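Local coordinates for protein alpha,alpha-trehalose-phosphate synthase (UDP-forming) (Burkholderia multivorans, PDB 5UOF) that belongs to glycosyltransferase family 20 and has the GT-B architecture of two Rossmann-like domains, at residues R289-A294 / G333-L338. Sequence-based numbering, arbitrary orientation. Where two conformers were deposited one is given.
Sequences RMLANA and GRFSQL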
loop_
_atom_site.group_PDB
_atom_site.type_symbol
_atom_site.label_atom_id
_atom_site.label_comp_id
_atom_site.label_asym_id
_atom_site.label_seq_id
_atom_site.Cartn_x
_atom_site.Cartn_y
_atom_site.Cartn_z
ATOM N N ARG A 289 12.494 1.989 23.840
ATOM C CA ARG A 289 12.654 3.436 23.765
ATOM C C ARG A 289 12.028 4.111 24.974
ATOM O O ARG A 289 12.589 5.060 25.521
ATOM C CB ARG A 289 12.032 3.958 22.468
ATOM C CG ARG A 289 12.254 5.429 22.209
ATOM C CD ARG A 289 11.982 5.782 20.737
ATOM N NE ARG A 289 12.926 5.143 19.820
ATOM C CZ ARG A 289 13.031 5.440 18.524
ATOM N NH1 ARG A 289 12.247 6.361 17.982
ATOM N NH2 ARG A 289 13.918 4.814 17.765
ATOM N N MET A 290 10.871 3.623 25.427
ATOM C CA MET A 290 10.274 4.208 26.620
ATOM C C MET A 290 11.187 4.037 27.830
ATOM O O MET A 290 11.374 4.972 28.612
ATOM C CB MET A 290 8.904 3.587 26.880
ATOM C CG MET A 290 8.084 4.384 27.875
ATOM S SD MET A 290 7.068 3.293 28.870
ATOM C CE MET A 290 8.317 2.487 29.874
ATOM N N LEU A 291 11.772 2.847 27.997
ATOM C CA LEU A 291 12.649 2.613 29.140
ATOM C C LEU A 291 13.899 3.477 29.075
ATOM O O LEU A 291 14.439 3.867 30.119
ATOM C CB LEU A 291 13.044 1.139 29.210
ATOM C CG LEU A 291 11.916 0.150 29.496
ATOM C CD1 LEU A 291 12.479 -1.254 29.400
ATOM C CD2 LEU A 291 11.307 0.404 30.885
ATOM N N ALA A 292 14.387 3.760 27.864
ATOM C CA ALA A 292 15.533 4.654 27.708
ATOM C C ALA A 292 15.146 6.100 27.993
ATOM O O ALA A 292 15.910 6.842 28.625
ATOM C CB ALA A 292 16.100 4.520 26.295
ATOM N N ASN A 293 13.959 6.516 27.537
ATOM C CA ASN A 293 13.527 7.906 27.683
ATOM C C ASN A 293 13.089 8.223 29.106
ATOM O O ASN A 293 13.235 9.364 29.557
ATOM C CB ASN A 293 12.364 8.213 26.736
ATOM C CG ASN A 293 12.763 8.187 25.280
ATOM O OD1 ASN A 293 13.944 8.303 24.939
ATOM N ND2 ASN A 293 11.771 8.053 24.404
ATOM N N ALA A 294 12.527 7.248 29.810
ATOM C CA ALA A 294 11.972 7.440 31.149
ATOM C C ALA A 294 12.600 6.377 32.032
ATOM O O ALA A 294 11.959 5.369 32.372
ATOM C CB ALA A 294 10.445 7.340 31.139
ATOM N N GLY A 333 19.118 -7.776 27.411
ATOM C CA GLY A 333 20.529 -7.581 27.697
ATOM C C GLY A 333 20.835 -6.145 28.077
ATOM O O GLY A 333 21.700 -5.888 28.921
ATOM N N ARG A 334 20.113 -5.198 27.480
ATOM C CA ARG A 334 20.362 -3.785 27.744
ATOM C C ARG A 334 19.893 -3.381 29.137
ATOM O O ARG A 334 20.608 -2.669 29.853
ATOM C CB ARG A 334 19.668 -2.929 26.687
ATOM C CG ARG A 334 19.922 -1.428 26.855
ATOM C CD ARG A 334 19.337 -0.624 25.698
ATOM N NE ARG A 334 19.578 0.801 25.928
ATOM C CZ ARG A 334 19.015 1.788 25.237
ATOM N NH1 ARG A 334 18.163 1.517 24.259
ATOM N NH2 ARG A 334 19.301 3.049 25.543
ATOM N N PHE A 335 18.694 -3.820 29.539
ATOM C CA PHE A 335 18.030 -3.260 30.708
ATOM C C PHE A 335 17.867 -4.214 31.883
ATOM O O PHE A 335 17.520 -3.750 32.975
ATOM C CB PHE A 335 16.638 -2.729 30.321
ATOM C CG PHE A 335 16.677 -1.489 29.464
ATOM C CD1 PHE A 335 17.294 -0.331 29.924
ATOM C CD2 PHE A 335 16.100 -1.485 28.204
ATOM C CE1 PHE A 335 17.340 0.809 29.137
ATOM C CE2 PHE A 335 16.141 -0.347 27.410
ATOM C CZ PHE A 335 16.757 0.803 27.884
ATOM N N SER A 336 18.083 -5.520 31.713
ATOM C CA SER A 336 17.703 -6.429 32.791
ATOM C C SER A 336 18.565 -6.228 34.031
ATOM O O SER A 336 19.708 -5.761 33.965
ATOM C CB SER A 336 17.782 -7.894 32.352
ATOM O OG SER A 336 19.092 -8.260 31.992
ATOM N N GLN A 337 17.986 -6.577 35.174
ATOM C CA GLN A 337 18.686 -6.571 36.446
ATOM C C GLN A 337 18.471 -7.925 37.118
ATOM O O GLN A 337 17.722 -8.778 36.628
ATOM C CB GLN A 337 18.211 -5.404 37.334
ATOM C CG GLN A 337 18.415 -4.016 36.698
ATOM C CD GLN A 337 19.891 -3.634 36.516
ATOM O OE1 GLN A 337 20.784 -4.214 37.142
ATOM N NE2 GLN A 337 20.146 -2.652 35.654
ATOM N N LEU A 338 19.141 -8.098 38.259
ATOM C CA LEU A 338 19.128 -9.360 38.991
ATOM C C LEU A 338 17.726 -9.926 39.157
ATOM O O LEU A 338 17.526 -11.142 39.076
ATOM C CB LEU A 338 19.759 -9.157 40.364
ATOM C CG LEU A 338 21.043 -9.916 40.654
ATOM C CD1 LEU A 338 21.307 -9.824 42.136
ATOM C CD2 LEU A 338 20.915 -11.360 40.203
#
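Arg-334 and Phe-335, in the last turn of helix 314-335, pack on Leu-291 and Ala-292 near the end of helix 280-293. In this GT-B fold both helices belong to the domain built on the six-stranded parallel sheet, each following one of its strands, and the contact lies at the periphery, its centre about 33 Å from the centre of the chain. Arg-334 comes first. Its CG stands anti to the backbone N (chi1 -178°) and the chain runs extended to NE, which carries the guanidinium across to the neighbouring helix. There NH2 comes 3.6 Å from Ala-292 CB, a van der Waals approach, while NH1 forms a salt bridge with Glu-288, one turn back on that helix.

Phe-335 follows, its ring sandwiched between two aliphatic groups. Arg-334 CG lies over the centre of one face. Against the opposite face sits Leu-291 CB in a CH-pi contact, 4.0 Å from the centroid and 16° off the ring normal. The ring's far end, CZ, reaches Ala-292 CB at 4.1 Å; toward the root of the ring, the Leu-291 branch CD1 meets Phe-335 CD2 at 3.8 Å. No hydrogen bond joins the two segments. Pro-342 and Gln-298 also touch the Phe-335 side chain, and Gln-298 NE2 hydrogen-bonds Leu-291 O. Ser-336 then leaves the helical conformation, its OG hydrogen-bonded to Asn-332 O.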